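Local coordinates for protein telomerase reverse transcriptase (Candida albicans SC5314, PDB 6ZDQ) that probably lengthens chromosome ends as a ribonucleoprotein reverse transcriptase, adding simple DNA repeats copied from a template within its own RNA subunit, at residues I285-K289 with L357-Q361; K364-R370 with K415-K421; M473-F478 with I518-A524; Y433-G437 with L448-K452. All coordinates share one frame; numbering follows the deposited sequence.

Contact 1: I285-K289 with L357-Q361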
loop_
_atom_site.group_PDB
_atom_site.type_symbol
_atom_site.label_atom_id
_atom_site.label_comp_id
_atom_site.label_asym_id
_atom_site.label_seq_id
_atom_site.Cartn_x
_atom_site.Cartn_y
_atom_site.Cartn_z
ATOM N N ILE A 285 7.789 -0.665 -22.293
ATOM C CA ILE A 285 8.325 -1.515 -23.353
ATOM C C ILE A 285 8.586 -2.923 -22.832
ATOM O O ILE A 285 8.243 -3.917 -23.485
ATOM C CB ILE A 285 9.597 -0.882 -23.948
ATOM C CG1 ILE A 285 9.268 0.475 -24.572
ATOM C CG2 ILE A 285 10.229 -1.808 -24.976
ATOM C CD1 ILE A 285 10.477 1.235 -25.064
ATOM N N LEU A 286 9.196 -3.033 -21.648
ATOM C CA LEU A 286 9.453 -4.350 -21.074
ATOM C C LEU A 286 8.151 -5.071 -20.746
ATOM O O LEU A 286 8.039 -6.285 -20.955
ATOM C CB LEU A 286 10.330 -4.218 -19.829
ATOM C CG LEU A 286 11.750 -3.702 -20.070
ATOM C CD1 LEU A 286 12.560 -3.714 -18.783
ATOM C CD2 LEU A 286 12.440 -4.524 -21.149
ATOM N N ARG A 287 7.157 -4.342 -20.234
ATOM C CA ARG A 287 5.840 -4.936 -20.031
ATOM C C ARG A 287 5.191 -5.319 -21.353
ATOM O O ARG A 287 4.426 -6.288 -21.409
ATOM C CB ARG A 287 4.939 -3.970 -19.258
ATOM C CG ARG A 287 4.705 -4.355 -17.807
ATOM C CD ARG A 287 4.095 -3.205 -17.020
ATOM N NE ARG A 287 5.098 -2.211 -16.643
ATOM C CZ ARG A 287 5.789 -2.244 -15.507
ATOM N NH1 ARG A 287 5.585 -3.220 -14.632
ATOM N NH2 ARG A 287 6.683 -1.300 -15.242
ATOM N N LEU A 288 5.486 -4.578 -22.425
ATOM C CA LEU A 288 4.908 -4.898 -23.725
ATOM C C LEU A 288 5.568 -6.127 -24.339
ATOM O O LEU A 288 4.892 -6.958 -24.956
ATOM C CB LEU A 288 5.029 -3.698 -24.662
ATOM C CG LEU A 288 4.248 -3.808 -25.970
ATOM C CD1 LEU A 288 2.760 -3.936 -25.679
ATOM C CD2 LEU A 288 4.529 -2.610 -26.861
ATOM N N LYS A 289 6.889 -6.258 -24.186
ATOM C CA LYS A 289 7.581 -7.429 -24.718
ATOM C C LYS A 289 7.117 -8.704 -24.025
ATOM O O LYS A 289 6.934 -9.741 -24.674
ATOM C CB LYS A 289 9.093 -7.258 -24.575
ATOM C CG LYS A 289 9.710 -6.315 -25.593
ATOM C CD LYS A 289 9.542 -6.853 -27.004
ATOM C CE LYS A 289 10.180 -5.930 -28.029
ATOM N NZ LYS A 289 10.005 -6.440 -29.418
ATOM N N LEU A 357 14.473 -10.528 -25.676
ATOM C CA LEU A 357 13.292 -9.783 -26.090
ATOM C C LEU A 357 13.560 -8.922 -27.315
ATOM O O LEU A 357 12.618 -8.582 -28.038
ATOM C CB LEU A 357 12.794 -8.903 -24.942
ATOM C CG LEU A 357 12.509 -9.583 -23.601
ATOM C CD1 LEU A 357 12.094 -8.558 -22.557
ATOM C CD2 LEU A 357 11.441 -10.651 -23.755
ATOM N N PHE A 358 14.821 -8.563 -27.563
ATOM C CA PHE A 358 15.185 -7.687 -28.669
ATOM C C PHE A 358 16.090 -8.368 -29.689
ATOM O O PHE A 358 16.589 -7.700 -30.603
ATOM C CB PHE A 358 15.857 -6.418 -28.138
ATOM C CG PHE A 358 15.011 -5.645 -27.167
ATOM C CD1 PHE A 358 14.114 -4.691 -27.619
ATOM C CD2 PHE A 358 15.112 -5.872 -25.803
ATOM C CE1 PHE A 358 13.333 -3.976 -26.728
ATOM C CE2 PHE A 358 14.334 -5.161 -24.906
ATOM C CZ PHE A 358 13.442 -4.213 -25.370
ATOM N N GLU A 359 16.321 -9.678 -29.560
ATOM C CA GLU A 359 17.178 -10.367 -30.520
ATOM C C GLU A 359 16.492 -10.528 -31.870
ATOM O O GLU A 359 17.168 -10.599 -32.903
ATOM C CB GLU A 359 17.604 -11.730 -29.970
ATOM C CG GLU A 359 16.465 -12.720 -29.776
ATOM C CD GLU A 359 16.945 -14.075 -29.292
ATOM O OE1 GLU A 359 18.164 -14.233 -29.071
ATOM O OE2 GLU A 359 16.102 -14.984 -29.133
ATOM N N ASN A 360 15.158 -10.595 -31.885
ATOM C CA ASN A 360 14.435 -10.713 -33.147
ATOM C C ASN A 360 14.583 -9.450 -33.991
ATOM O O ASN A 360 14.682 -9.527 -35.220
ATOM C CB ASN A 360 12.959 -11.012 -32.883
ATOM C CG ASN A 360 12.759 -12.138 -31.884
ATOM O OD1 ASN A 360 12.629 -11.902 -30.683
ATOM N ND2 ASN A 360 12.732 -13.371 -32.379
ATOM N N GLN A 361 14.599 -8.283 -33.349
ATOM C CA GLN A 361 14.680 -7.010 -34.047
ATOM C C GLN A 361 16.138 -6.584 -34.220
ATOM O O GLN A 361 17.069 -7.231 -33.733
ATOM C CB GLN A 361 13.879 -5.942 -33.300
ATOM C CG GLN A 361 12.381 -6.220 -33.210
ATOM C CD GLN A 361 12.022 -7.187 -32.095
ATOM O OE1 GLN A 361 12.753 -7.321 -31.113
ATOM N NE2 GLN A 361 10.892 -7.868 -32.244
#
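Lys289 runs past Leu357 and crosses Phe358, the main meeting of helix 263-296 with the loop that follows helix 347-356. This is helix-to-loop packing in the reverse transcriptase part of telomerase, and the loop falls where the telomerase-specific insertion of the fingers domain is expected, between motifs A and B'. Lys289 behaves first as an apolar chain. Its CB touches Leu357 CD1 at 3.8 Å, the two side chains sliding past each other in opposite directions. A bend at chi2 (-63°) then turns the otherwise extended chain across the loop, and its CE comes to 3.6 Å from the carbonyl O of Leu357. The same CE approaches the Phe358 ring obliquely, 3.9 Å from CE1. At the far end the ammonium group meets the side-chain amide of Gln361, which arrives from the opposite direction, and makes a weak hydrogen bond to the hydroxyl of Tyr367; the charged tip thus has polar company although its stem passes apolar side chains and a backbone carbonyl.

One turn earlier, the helix feeds methyl groups to the rim of Phe358. Leu286 CD2 bridges both loop residues, lying 4.3 Å from Leu357 CD1 and 4.3 Å from Phe358 CE2. Helix 421-434 brings Ile424 against Ile285 and Phe358, while Ile464 and Phe465 of helix 460-477 press on Leu286, adding to the buried surroundings. In Ile285 a chi1 of -62° sets CG1 beside the backbone nitrogen and CG2 anti to it; CG2 reaches the ring edge near its plane, 4.0 Å from Phe358 CZ.

Contact 2: K364-R370 with K415-K421; sequences KTSYYVR and KTIALQK
Val369 and Ile417 face each other through two backbone hydrogen bonds, Val369 N to Ile417 O (2.9 Å) and Ile417 N to Val369 O (2.8 Å), both nearly straight. The next hydrogen-bonded pair, Tyr367 with Leu419, is less even: Leu419 N reaches Tyr367 O at 3.0 Å, whereas the return bond from Tyr367 N is bent to 119° and weak. Between them, Tyr368 and Ala418 form a non-hydrogen-bonded pair, and the Ala418 methyl comes obliquely to the Tyr368 ring, 3.8 Å from CE1.

On the other face Val369 and Ile417 lie side by side. The CG1 branch of Val369 sits between its own N and carbonyl carbon (chi1 53°), which brings CG1 to 3.7 Å from Ile417 CB. Within its own segment, Thr365 CG2 lies over one face of the Tyr367 ring, toward the rim. Beyond the strands, Thr416 lays CG2 alongside the stem of Arg370, 3.6 Å from CD. At the opposite end the amide of Gln420, the N-cap residue of helix 421-434, lies by Lys364, with Gln420 NE2 3.4 Å from Lys364 CB.

An outer shell places the ribbon. Helix 263-296 offers Pro281 to Val369 and Leu419, while Phe358 meets the Tyr367 ring steeply. Lys421 bonds back to the Phe358 carbonyl. The whole is an isolated two-stranded antiparallel ribbon at the surface, in the region consistent with the fingers-domain insertion of telomerase reverse transcriptases.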
loop_
_atom_site.group_PDB
_atom_site.type_symbol
_atom_site.label_atom_id
_atom_site.label_comp_id
_atom_site.label_asym_id
_atom_site.label_seq_id
_atom_site.Cartn_x
_atom_site.Cartn_y
_atom_site.Cartn_z
ATOM N N LYS A 364 18.996 -0.987 -33.779
ATOM C CA LYS A 364 18.359 0.321 -33.637
ATOM C C LYS A 364 16.924 0.201 -34.148
ATOM O O LYS A 364 16.652 0.355 -35.341
ATOM C CB LYS A 364 19.151 1.414 -34.376
ATOM C CG LYS A 364 19.555 1.068 -35.802
ATOM C CD LYS A 364 20.193 2.263 -36.490
ATOM C CE LYS A 364 20.258 2.065 -37.996
ATOM N NZ LYS A 364 18.901 1.956 -38.601
ATOM N N THR A 365 16.000 -0.080 -33.230
ATOM C CA THR A 365 14.593 -0.239 -33.574
ATOM C C THR A 365 13.767 1.009 -33.296
ATOM O O THR A 365 12.751 1.224 -33.965
ATOM C CB THR A 365 13.991 -1.424 -32.808
ATOM O OG1 THR A 365 14.937 -2.499 -32.773
ATOM C CG2 THR A 365 12.718 -1.909 -33.489
ATOM N N SER A 366 14.187 1.837 -32.337
ATOM C CA SER A 366 13.542 3.116 -32.034
ATOM C C SER A 366 12.068 2.931 -31.663
ATOM O O SER A 366 11.160 3.397 -32.353
ATOM C CB SER A 366 13.699 4.096 -33.203
ATOM O OG SER A 366 13.083 5.338 -32.914
ATOM N N TYR A 367 11.845 2.227 -30.555
ATOM C CA TYR A 367 10.491 2.057 -30.042
ATOM C C TYR A 367 9.912 3.401 -29.613
ATOM O O TYR A 367 10.610 4.245 -29.044
ATOM C CB TYR A 367 10.489 1.078 -28.865
ATOM C CG TYR A 367 10.987 -0.308 -29.212
ATOM C CD1 TYR A 367 12.338 -0.620 -29.136
ATOM C CD2 TYR A 367 10.108 -1.304 -29.616
ATOM C CE1 TYR A 367 12.799 -1.886 -29.455
ATOM C CE2 TYR A 367 10.559 -2.572 -29.937
ATOM C CZ TYR A 367 11.905 -2.856 -29.855
ATOM O OH TYR A 367 12.359 -4.117 -30.174
ATOM N N TYR A 368 8.626 3.600 -29.893
ATOM C CA TYR A 368 7.930 4.842 -29.577
ATOM C C TYR A 368 6.915 4.590 -28.472
ATOM O O TYR A 368 6.081 3.685 -28.582
ATOM C CB TYR A 368 7.238 5.416 -30.815
ATOM C CG TYR A 368 8.193 5.759 -31.936
ATOM C CD1 TYR A 368 8.910 6.949 -31.924
ATOM C CD2 TYR A 368 8.381 4.891 -33.004
ATOM C CE1 TYR A 368 9.787 7.265 -32.943
ATOM C CE2 TYR A 368 9.256 5.198 -34.028
ATOM C CZ TYR A 368 9.956 6.387 -33.994
ATOM O OH TYR A 368 10.828 6.697 -35.013
ATOM N N VAL A 369 6.990 5.390 -27.412
ATOM C CA VAL A 369 6.119 5.255 -26.252
ATOM C C VAL A 369 5.479 6.605 -25.960
ATOM O O VAL A 369 6.116 7.654 -26.109
ATOM C CB VAL A 369 6.898 4.728 -25.026
ATOM C CG1 VAL A 369 8.115 5.595 -24.765
ATOM C CG2 VAL A 369 6.004 4.652 -23.791
ATOM N N ARG A 370 4.209 6.575 -25.556
ATOM C CA ARG A 370 3.471 7.781 -25.183
ATOM C C ARG A 370 2.440 7.341 -24.147
ATOM O O ARG A 370 1.397 6.785 -24.503
ATOM C CB ARG A 370 2.820 8.429 -26.397
ATOM C CG ARG A 370 1.940 9.626 -26.091
ATOM C CD ARG A 370 1.107 9.984 -27.309
ATOM N NE ARG A 370 0.339 8.833 -27.779
ATOM C CZ ARG A 370 -0.375 8.812 -28.900
ATOM N NH1 ARG A 370 -0.423 9.882 -29.682
ATOM N NH2 ARG A 370 -1.038 7.716 -29.242
ATOM N N LYS A 415 4.267 14.022 -24.462
ATOM C CA LYS A 415 5.029 13.919 -25.698
ATOM C C LYS A 415 5.485 12.482 -25.910
ATOM O O LYS A 415 5.714 11.736 -24.954
ATOM C CB LYS A 415 6.246 14.857 -25.687
ATOM C CG LYS A 415 6.829 15.122 -27.066
ATOM C CD LYS A 415 5.838 15.875 -27.942
ATOM C CE LYS A 415 6.130 15.670 -29.420
ATOM N NZ LYS A 415 5.889 14.258 -29.830
ATOM N N THR A 416 5.612 12.101 -27.181
ATOM C CA THR A 416 6.067 10.766 -27.542
ATOM C C THR A 416 7.576 10.653 -27.356
ATOM O O THR A 416 8.333 11.516 -27.814
ATOM C CB THR A 416 5.692 10.447 -28.989
ATOM O OG1 THR A 416 6.333 11.382 -29.866
ATOM C CG2 THR A 416 4.186 10.536 -29.182
ATOM N N ILE A 417 8.011 9.587 -26.690
ATOM C CA ILE A 417 9.419 9.349 -26.390
ATOM C C ILE A 417 9.932 8.254 -27.315
ATOM O O ILE A 417 9.268 7.227 -27.501
ATOM C CB ILE A 417 9.623 8.961 -24.913
ATOM C CG1 ILE A 417 9.095 10.059 -23.987
ATOM C CG2 ILE A 417 11.092 8.683 -24.628
ATOM C CD1 ILE A 417 9.829 11.377 -24.114
ATOM N N ALA A 418 11.109 8.475 -27.898
ATOM C CA ALA A 418 11.755 7.510 -28.782
ATOM C C ALA A 418 12.974 6.937 -28.068
ATOM O O ALA A 418 13.943 7.657 -27.804
ATOM C CB ALA A 418 12.150 8.162 -30.105
ATOM N N LEU A 419 12.922 5.644 -27.753
ATOM C CA LEU A 419 14.021 4.938 -27.108
ATOM C C LEU A 419 14.488 3.803 -28.008
ATOM O O LEU A 419 13.676 2.987 -28.456
ATOM C CB LEU A 419 13.602 4.392 -25.738
ATOM C CG LEU A 419 13.195 5.416 -24.677
ATOM C CD1 LEU A 419 12.831 4.713 -23.383
ATOM C CD2 LEU A 419 14.306 6.430 -24.444
ATOM N N GLN A 420 15.790 3.757 -28.272
ATOM C CA GLN A 420 16.377 2.710 -29.092
ATOM C C GLN A 420 16.768 1.505 -28.239
ATOM O O GLN A 420 16.884 1.590 -27.015
ATOM C CB GLN A 420 17.596 3.232 -29.854
ATOM C CG GLN A 420 17.253 3.947 -31.154
ATOM C CD GLN A 420 18.446 4.077 -32.082
ATOM O OE1 GLN A 420 19.578 3.784 -31.701
ATOM N NE2 GLN A 420 18.196 4.514 -33.312
ATOM N N LYS A 421 16.965 0.368 -28.915
ATOM C CA LYS A 421 17.299 -0.873 -28.221
ATOM C C LYS A 421 18.573 -0.732 -27.393
ATOM O O LYS A 421 18.640 -1.219 -26.257
ATOM C CB LYS A 421 17.441 -2.009 -29.234
ATOM C CG LYS A 421 18.094 -3.262 -28.680
ATOM C CD LYS A 421 18.408 -4.252 -29.788
ATOM C CE LYS A 421 19.203 -5.435 -29.263
ATOM N NZ LYS A 421 19.527 -6.405 -30.343
#

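Contact 3: M473-F478 with I518-A524; sequences MVHDCF and ILESYGA
Met473 sends its side chain across the ring of Tyr522, a path that can be traced atom by atom. With CG anti to the backbone nitrogen (chi1 173°), the chain leaves helix 460-477 toward the loop. CB stands over the middle of the ring, 4.0 Å from Tyr522 CE1. CG is nearer the plane but shifted toward the rim, 3.9 Å from the ring centroid and 26° off its normal, a CH-pi contact. SD moves obliquely past the rim in a Met-aromatic contact, and there finds two aliphatic partners, Ala524 CB at 3.7 Å and Leu519 CD2 at 4.0 Å.

The same ring is touched at its edge by Cys477, one turn further along the helix, whose SG stands 3.5 Å from Tyr522 CE1. At its tip the phenol meets Asp476 from the opposite direction: Tyr522 OH gives a weak hydrogen bond to Asp476 OD1 at 2.6 Å, with carboxylate and ring planes only 7° apart. The carboxylate also has a long, weak ion pair with Lys353, so it faces two polar neighbours. Helical turning of Met473, Asp476 and Cys477 therefore dresses a single tyrosine over a face, at the tip and at an edge.

Further out, Leu469 of the same helix touches Tyr522, and Tyr470 OH bonds to the carbonyl of Gly523, the central residue of an inverse gamma turn. Such buried helix-to-loop packing belongs to the palm of a reverse transcriptase, where the helix that probably begins in motif B' meets the probable motif D region.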
loop_
_atom_site.group_PDB
_atom_site.type_symbol
_atom_site.label_atom_id
_atom_site.label_comp_id
_atom_site.label_asym_id
_atom_site.label_seq_id
_atom_site.Cartn_x
_atom_site.Cartn_y
_atom_site.Cartn_z
ATOM N N MET A 473 11.706 -18.687 -16.812
ATOM C CA MET A 473 12.149 -19.894 -16.121
ATOM C C MET A 473 11.107 -20.999 -16.210
ATOM O O MET A 473 11.434 -22.157 -16.499
ATOM C CB MET A 473 12.460 -19.577 -14.658
ATOM C CG MET A 473 12.766 -20.810 -13.822
ATOM S SD MET A 473 12.894 -20.459 -12.061
ATOM C CE MET A 473 11.225 -19.919 -11.703
ATOM N N VAL A 474 9.840 -20.662 -15.956
ATOM C CA VAL A 474 8.775 -21.658 -16.032
ATOM C C VAL A 474 8.633 -22.186 -17.453
ATOM O O VAL A 474 8.242 -23.342 -17.657
ATOM C CB VAL A 474 7.451 -21.065 -15.503
ATOM C CG1 VAL A 474 7.013 -19.882 -16.348
ATOM C CG2 VAL A 474 6.366 -22.125 -15.464
ATOM N N HIS A 475 8.959 -21.363 -18.451
ATOM C CA HIS A 475 8.815 -21.775 -19.843
ATOM C C HIS A 475 9.731 -22.948 -20.179
ATOM O O HIS A 475 9.279 -23.971 -20.707
ATOM C CB HIS A 475 9.099 -20.588 -20.766
ATOM C CG HIS A 475 9.099 -20.938 -22.222
ATOM N ND1 HIS A 475 8.106 -21.695 -22.807
ATOM C CD2 HIS A 475 9.971 -20.633 -23.212
ATOM C CE1 HIS A 475 8.366 -21.841 -24.094
ATOM N NE2 HIS A 475 9.492 -21.207 -24.366
ATOM N N ASP A 476 11.025 -22.821 -19.878
ATOM C CA ASP A 476 11.997 -23.823 -20.307
ATOM C C ASP A 476 12.238 -24.925 -19.283
ATOM O O ASP A 476 12.498 -26.070 -19.673
ATOM C CB ASP A 476 13.331 -23.153 -20.658
ATOM C CG ASP A 476 13.750 -22.112 -19.643
ATOM O OD1 ASP A 476 13.911 -22.463 -18.454
ATOM O OD2 ASP A 476 13.927 -20.940 -20.037
ATOM N N CYS A 477 12.169 -24.620 -17.985
ATOM C CA CYS A 477 12.423 -25.651 -16.983
ATOM C C CYS A 477 11.256 -26.620 -16.858
ATOM O O CYS A 477 11.456 -27.783 -16.489
ATOM C CB CYS A 477 12.734 -25.013 -15.631
ATOM S SG CYS A 477 14.356 -24.225 -15.541
ATOM N N PHE A 478 10.040 -26.172 -17.166
ATOM C CA PHE A 478 8.848 -27.006 -17.086
ATOM C C PHE A 478 8.307 -27.357 -18.470
ATOM O O PHE A 478 7.104 -27.573 -18.633
ATOM C CB PHE A 478 7.770 -26.318 -16.250
ATOM C CG PHE A 478 8.185 -26.052 -14.830
ATOM C CD1 PHE A 478 8.861 -24.889 -14.497
ATOM C CD2 PHE A 478 7.900 -26.965 -13.829
ATOM C CE1 PHE A 478 9.246 -24.643 -13.193
ATOM C CE2 PHE A 478 8.282 -26.724 -12.522
ATOM C CZ PHE A 478 8.956 -25.562 -12.205
ATOM N N ILE A 518 18.001 -27.602 -10.912
ATOM C CA ILE A 518 17.814 -27.042 -12.248
ATOM C C ILE A 518 17.296 -25.609 -12.169
ATOM O O ILE A 518 17.606 -24.782 -13.036
ATOM C CB ILE A 518 16.888 -27.945 -13.087
ATOM C CG1 ILE A 518 16.832 -27.460 -14.536
ATOM C CG2 ILE A 518 15.492 -28.013 -12.483
ATOM C CD1 ILE A 518 18.171 -27.502 -15.243
ATOM N N LEU A 519 16.512 -25.286 -11.137
ATOM C CA LEU A 519 16.048 -23.917 -10.949
ATOM C C LEU A 519 17.123 -23.007 -10.371
ATOM O O LEU A 519 17.001 -21.782 -10.478
ATOM C CB LEU A 519 14.818 -23.886 -10.036
ATOM C CG LEU A 519 13.498 -24.454 -10.564
ATOM C CD1 LEU A 519 13.409 -25.958 -10.356
ATOM C CD2 LEU A 519 12.328 -23.753 -9.903
ATOM N N GLU A 520 18.167 -23.573 -9.760
ATOM C CA GLU A 520 19.215 -22.762 -9.151
ATOM C C GLU A 520 20.069 -22.023 -10.172
ATOM O O GLU A 520 20.822 -21.124 -9.782
ATOM C CB GLU A 520 20.103 -23.631 -8.260
ATOM C CG GLU A 520 19.554 -23.812 -6.852
ATOM C CD GLU A 520 20.491 -24.592 -5.952
ATOM O OE1 GLU A 520 20.309 -25.820 -5.822
ATOM O OE2 GLU A 520 21.414 -23.976 -5.376
ATOM N N SER A 521 19.976 -22.373 -11.459
ATOM C CA SER A 521 20.635 -21.568 -12.482
ATOM C C SER A 521 20.062 -20.159 -12.517
ATOM O O SER A 521 20.776 -19.202 -12.840
ATOM C CB SER A 521 20.500 -22.238 -13.850
ATOM O OG SER A 521 19.139 -22.445 -14.188
ATOM N N TYR A 522 18.784 -20.015 -12.188
ATOM C CA TYR A 522 18.174 -18.721 -11.941
ATOM C C TYR A 522 18.245 -18.403 -10.450
ATOM O O TYR A 522 18.649 -19.229 -9.629
ATOM C CB TYR A 522 16.721 -18.706 -12.418
ATOM C CG TYR A 522 16.503 -19.322 -13.782
ATOM C CD1 TYR A 522 16.278 -20.687 -13.922
ATOM C CD2 TYR A 522 16.512 -18.540 -14.930
ATOM C CE1 TYR A 522 16.077 -21.255 -15.164
ATOM C CE2 TYR A 522 16.311 -19.099 -16.178
ATOM C CZ TYR A 522 16.093 -20.457 -16.289
ATOM O OH TYR A 522 15.892 -21.020 -17.528
ATOM N N GLY A 523 17.846 -17.185 -10.099
ATOM C CA GLY A 523 17.791 -16.809 -8.700
ATOM C C GLY A 523 16.581 -17.371 -7.985
ATOM O O GLY A 523 15.835 -16.632 -7.336
ATOM N N ALA A 524 16.381 -18.683 -8.091
ATOM C CA ALA A 524 15.205 -19.354 -7.557
ATOM C C ALA A 524 15.653 -20.461 -6.615
ATOM O O ALA A 524 16.298 -21.424 -7.044
ATOM C CB ALA A 524 14.337 -19.924 -8.682
#

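Contact 4: Y433-G437 with L448-K452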
loop_
_atom_site.group_PDB
_atom_site.type_symbol
_atom_site.label_atom_id
_atom_site.label_comp_id
_atom_site.label_asym_id
_atom_site.label_seq_id
_atom_site.Cartn_x
_atom_site.Cartn_y
_atom_site.Cartn_z
ATOM N N TYR A 433 22.877 -3.538 -11.945
ATOM C CA TYR A 433 24.208 -3.588 -11.346
ATOM C C TYR A 433 24.586 -2.282 -10.648
ATOM O O TYR A 433 24.915 -2.280 -9.457
ATOM C CB TYR A 433 25.245 -3.941 -12.419
ATOM C CG TYR A 433 25.042 -5.299 -13.053
ATOM C CD1 TYR A 433 25.617 -6.436 -12.500
ATOM C CD2 TYR A 433 24.281 -5.445 -14.204
ATOM C CE1 TYR A 433 25.440 -7.681 -13.074
ATOM C CE2 TYR A 433 24.096 -6.688 -14.787
ATOM C CZ TYR A 433 24.677 -7.802 -14.218
ATOM O OH TYR A 433 24.498 -9.041 -14.791
ATOM N N ASP A 434 24.539 -1.167 -11.378
ATOM C CA ASP A 434 25.104 0.097 -10.916
ATOM C C ASP A 434 24.368 0.704 -9.728
ATOM O O ASP A 434 24.873 1.674 -9.150
ATOM C CB ASP A 434 25.131 1.105 -12.066
ATOM C CG ASP A 434 26.050 0.679 -13.191
ATOM O OD1 ASP A 434 25.722 -0.304 -13.885
ATOM O OD2 ASP A 434 27.104 1.324 -13.379
ATOM N N VAL A 435 23.196 0.184 -9.356
ATOM C CA VAL A 435 22.437 0.769 -8.254
ATOM C C VAL A 435 23.228 0.654 -6.959
ATOM O O VAL A 435 23.772 -0.409 -6.633
ATOM C CB VAL A 435 21.062 0.096 -8.135
ATOM C CG1 VAL A 435 20.297 0.664 -6.951
ATOM C CG2 VAL A 435 20.274 0.291 -9.416
ATOM N N VAL A 436 23.293 1.756 -6.210
ATOM C CA VAL A 436 24.039 1.835 -4.959
ATOM C C VAL A 436 23.111 2.368 -3.877
ATOM O O VAL A 436 22.404 3.358 -4.093
ATOM C CB VAL A 436 25.283 2.737 -5.085
ATOM C CG1 VAL A 436 26.126 2.660 -3.820
ATOM C CG2 VAL A 436 26.110 2.370 -6.309
ATOM N N GLY A 437 23.115 1.716 -2.716
ATOM C CA GLY A 437 22.321 2.138 -1.576
ATOM C C GLY A 437 23.211 2.662 -0.465
ATOM O O GLY A 437 24.322 2.169 -0.259
ATOM N N LEU A 448 28.320 3.331 1.427
ATOM C CA LEU A 448 27.710 3.033 0.139
ATOM C C LEU A 448 28.006 1.592 -0.254
ATOM O O LEU A 448 29.159 1.152 -0.204
ATOM C CB LEU A 448 28.224 3.996 -0.931
ATOM C CG LEU A 448 28.019 5.480 -0.619
ATOM C CD1 LEU A 448 28.622 6.356 -1.705
ATOM C CD2 LEU A 448 26.543 5.785 -0.441
ATOM N N TYR A 449 26.961 0.862 -0.644
ATOM C CA TYR A 449 27.074 -0.547 -0.999
ATOM C C TYR A 449 26.506 -0.788 -2.389
ATOM O O TYR A 449 25.406 -0.321 -2.704
ATOM C CB TYR A 449 26.337 -1.434 0.012
ATOM C CG TYR A 449 26.961 -1.476 1.388
ATOM C CD1 TYR A 449 26.660 -0.509 2.336
ATOM C CD2 TYR A 449 27.837 -2.491 1.741
ATOM C CE1 TYR A 449 27.224 -0.547 3.596
ATOM C CE2 TYR A 449 28.408 -2.537 2.998
ATOM C CZ TYR A 449 28.098 -1.562 3.922
ATOM O OH TYR A 449 28.662 -1.603 5.177
ATOM N N LYS A 450 27.253 -1.516 -3.213
ATOM C CA LYS A 450 26.702 -2.112 -4.418
ATOM C C LYS A 450 26.245 -3.535 -4.114
ATOM O O LYS A 450 26.592 -4.120 -3.085
ATOM C CB LYS A 450 27.725 -2.100 -5.555
ATOM C CG LYS A 450 27.777 -0.797 -6.334
ATOM C CD LYS A 450 28.585 -0.943 -7.613
ATOM C CE LYS A 450 28.580 0.349 -8.413
ATOM N NZ LYS A 450 29.397 0.244 -9.650
ATOM N N ARG A 451 25.450 -4.096 -5.019
ATOM C CA ARG A 451 24.822 -5.385 -4.776
ATOM C C ARG A 451 25.562 -6.502 -5.499
ATOM O O ARG A 451 25.945 -6.362 -6.664
ATOM C CB ARG A 451 23.354 -5.372 -5.200
ATOM C CG ARG A 451 22.488 -6.211 -4.283
ATOM C CD ARG A 451 21.018 -5.896 -4.438
ATOM N NE ARG A 451 20.215 -6.516 -3.386
ATOM C CZ ARG A 451 19.913 -7.810 -3.331
ATOM N NH1 ARG A 451 20.351 -8.640 -4.267
ATOM N NH2 ARG A 451 19.176 -8.277 -2.334
ATOM N N LYS A 452 25.759 -7.609 -4.788
ATOM C CA LYS A 452 26.402 -8.805 -5.310
ATOM C C LYS A 452 25.400 -9.808 -5.873
ATOM O O LYS A 452 25.811 -10.843 -6.408
ATOM C CB LYS A 452 27.239 -9.456 -4.199
ATOM C CG LYS A 452 28.300 -10.447 -4.657
ATOM C CD LYS A 452 29.102 -10.964 -3.468
ATOM C CE LYS A 452 28.188 -11.533 -2.393
ATOM N NZ LYS A 452 28.955 -12.007 -1.212
#
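Tyr449 meets Gly437 at the edge of its ring, where the Gly437 carbonyl oxygen lies near the ring plane. Gly437 O is also 4.1 Å from Tyr449 CB, while the phenol itself leads off toward Leu215 and Lys217 of strand 215-217. The other flat groups find partners outside the two segments. Tyr433 rests on Gln347 and Pro348, and the guanidinium of Arg451 makes a cation-pi contact with Phe456 and a hydrogen bond to the carbonyl of Asp343.

The two segments are joined by backbone pairing and by the Val436 side chain. Gly437 and Tyr449 exchange a pair of hydrogen bonds, Gly437 N to Tyr449 O at 3.1 Å and Tyr449 N to Gly437 O at 3.0 Å. Beside them the two branches of Val436 divide the work. CG1, anti to the backbone nitrogen (chi1 -173°), turns toward the preceding part of the partner strand and touches Leu448 CB at 3.8 Å; CG2 takes Lys450, meeting CG at 3.6 Å and CE at 3.8 Å. Lys450 is extended past CG, and this carries its ammonium near Asp434, with NZ 4.5 Å from OD2, too far for a salt bridge. The firmer partner of Asp434 is Arg429, although the nearby lysine charge may still steady the carboxylate.

Outward, Val436 bonds to the backbone of Pro228 and Gly230, and Lys450 to that of Val216, so both strands are interior members of a mixed five-stranded sheet. The contact is the cross-strand pairing of an antiparallel beta hairpin, 436-440 with 446-451, entered directly from helix 421-434.

From the N terminus, contact 1 is the first to open: its long excursion runs from helix 263-296 through strand 332-337 and closes in the loop after helix 347-356, tying that loop to the long helix. Contact 2 follows within a few residues and closes a loop, partly unmodelled, by pairing two short strands into the surface ribbon. Helix 421-434 then leads straight into contact 4, whose small loop is a hairpin turn within the five-stranded sheet. Last, contact 3 spans from helix 460-477 past strands 489-492 and 496-501 and helix 504-514, closing in the loop before strand 532-534. The four are in series, none nested or crossed. Only contacts 1 and 2 touch, through Phe358, Tyr367 and Lys421.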